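Local coordinates for protein MerB2 (Bacillus megaterium, PDB 5C17) that probably acts as an alkylmercury lyase, cleaving the carbon-mercury bond of organomercurials, and here holds a mercury(II) ion, at residues 84-89 and 97-102. Sequence-based numbering, arbitrary orientation.
Sequences IIPTTN and TLFAWC. With HG (mercury (II) ion), chain B.
Ala100 N donates to Asn89 O over 2.8 Å where the loop 84-89 crosses the end of strand 96-100, in the antiparallel sheet of this MerB-family protein. The loop leaves strand 82-83 on one side of strand 96-100 and passes over Phe99 to enter strand 89-93 on the other. A water bridges Ile84 O and Thr97 O at the start of the crossing, near which Ile84 CG2 meets Leu98 CD2.

Phe99 suits a place under the loop because its broad ring can lie against backbone: Pro86 CA sits 3.4 Å from the ring centroid, only 4° off the normal, a CH-pi contact, while Ile84 O lies at the ring edge. Pro86, with no N-H to satisfy, can sit over an apolar ring, and its CB packs against Phe99 CZ. Cut back to an alanine, Phe99 would lose its ring, and Pro86 CA is likely to be left without the face it packs on.

Beyond the ring, Thr87 OG1 lies between its backbone N and carbonyl carbon (chi1 72°), where it can both donate to Ala100 O and accept from Asn89 N, closing an ST turn. Asn89 OD1 bonds Ser121. Cys102 is the N-cap of helix 103-113; its SG binds mercury together with Cys165. Two residues before Cys102, Thr87 OG1 and Asn89 ND2 grip Ala100 O from opposite faces of its carbonyl plane, the hydrogen bond from Asn89 ND2 being 3.0 Å long and nearly straight.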
# COMPACT_ATOMS: atom_id res chain seq x y z
N ILE A 84 -0.25 10.84 0.93
CA ILE A 84 -0.98 12.06 1.22
C ILE A 84 -1.61 12.64 -0.05
O ILE A 84 -2.58 13.38 0.05
CB ILE A 84 -0.14 13.12 1.99
CG1 ILE A 84 1.05 13.61 1.16
CG2 ILE A 84 0.33 12.53 3.29
CD1 ILE A 84 1.80 14.77 1.79
N ILE A 85 -1.08 12.29 -1.22
CA ILE A 85 -1.63 12.81 -2.47
C ILE A 85 -2.66 11.84 -3.06
O ILE A 85 -2.59 10.63 -2.81
CB ILE A 85 -0.52 13.17 -3.49
CG1 ILE A 85 0.34 11.96 -3.84
CG2 ILE A 85 0.33 14.33 -2.95
CD1 ILE A 85 1.27 12.18 -5.05
N PRO A 86 -3.63 12.36 -3.82
CA PRO A 86 -4.78 11.55 -4.24
C PRO A 86 -4.46 10.33 -5.09
O PRO A 86 -3.55 10.31 -5.91
CB PRO A 86 -5.65 12.52 -5.03
CG PRO A 86 -5.27 13.85 -4.53
CD PRO A 86 -3.81 13.77 -4.22
N THR A 87 -5.28 9.31 -4.86
CA THR A 87 -5.37 8.14 -5.71
C THR A 87 -6.86 7.81 -5.80
O THR A 87 -7.69 8.48 -5.19
CB THR A 87 -4.64 6.93 -5.12
OG1 THR A 87 -5.39 6.45 -4.01
CG2 THR A 87 -3.22 7.29 -4.69
N THR A 88 -7.20 6.76 -6.51
CA THR A 88 -8.58 6.29 -6.57
C THR A 88 -9.07 5.78 -5.21
O THR A 88 -10.26 5.73 -4.97
CB THR A 88 -8.68 5.17 -7.60
OG1 THR A 88 -8.43 5.74 -8.88
CG2 THR A 88 -10.08 4.50 -7.63
N ASN A 89 -8.14 5.40 -4.34
CA ASN A 89 -8.48 4.71 -3.10
C ASN A 89 -8.34 5.64 -1.92
O ASN A 89 -7.25 5.84 -1.40
CB ASN A 89 -7.60 3.48 -2.94
CG ASN A 89 -7.43 2.75 -4.24
OD1 ASN A 89 -8.40 2.26 -4.80
ND2 ASN A 89 -6.22 2.72 -4.75
N THR A 97 -7.99 12.44 5.94
CA THR A 97 -8.21 11.82 4.65
C THR A 97 -6.88 11.59 3.97
O THR A 97 -6.18 12.53 3.59
CB THR A 97 -9.07 12.70 3.76
OG1 THR A 97 -10.32 12.93 4.41
CG2 THR A 97 -9.31 12.01 2.44
N LEU A 98 -6.54 10.33 3.82
CA LEU A 98 -5.34 9.90 3.13
C LEU A 98 -5.74 9.02 1.95
O LEU A 98 -6.93 8.87 1.65
CB LEU A 98 -4.40 9.17 4.10
CG LEU A 98 -3.88 10.02 5.27
CD1 LEU A 98 -3.22 9.16 6.35
CD2 LEU A 98 -2.87 11.04 4.77
N PHE A 99 -4.76 8.45 1.28
CA PHE A 99 -5.01 7.65 0.09
C PHE A 99 -4.13 6.42 0.11
O PHE A 99 -3.13 6.38 0.82
CB PHE A 99 -4.76 8.48 -1.16
CG PHE A 99 -5.60 9.70 -1.23
CD1 PHE A 99 -5.16 10.89 -0.67
CD2 PHE A 99 -6.86 9.68 -1.84
CE1 PHE A 99 -5.96 12.03 -0.71
CE2 PHE A 99 -7.64 10.82 -1.89
CZ PHE A 99 -7.18 12.00 -1.32
N ALA A 100 -4.55 5.40 -0.64
CA ALA A 100 -3.77 4.17 -0.74
C ALA A 100 -3.41 3.87 -2.18
O ALA A 100 -4.18 4.18 -3.11
CB ALA A 100 -4.55 3.01 -0.16
N TRP A 101 -2.27 3.22 -2.38
CA TRP A 101 -1.80 2.92 -3.74
C TRP A 101 -2.63 1.86 -4.45
O TRP A 101 -2.62 1.82 -5.68
CB TRP A 101 -0.34 2.49 -3.72
CG TRP A 101 0.61 3.58 -3.34
CD1 TRP A 101 0.35 4.92 -3.25
CD2 TRP A 101 1.99 3.42 -3.01
NE1 TRP A 101 1.49 5.60 -2.87
CE2 TRP A 101 2.51 4.70 -2.73
CE3 TRP A 101 2.84 2.32 -2.95
CZ2 TRP A 101 3.83 4.89 -2.35
CZ3 TRP A 101 4.15 2.52 -2.58
CH2 TRP A 101 4.64 3.79 -2.29
N CYS A 102 -3.30 0.98 -3.71
CA CYS A 102 -4.10 -0.08 -4.33
C CYS A 102 -5.14 -0.60 -3.34
O CYS A 102 -5.15 -0.24 -2.16
CB CYS A 102 -3.21 -1.23 -4.82
SG CYS A 102 -2.55 -2.25 -3.48
HG HG B . -0.19 -2.03 -3.40
O HOH W 1 -4.09 13.79 2.41
O HOH W 2 1.38 -1.17 -1.70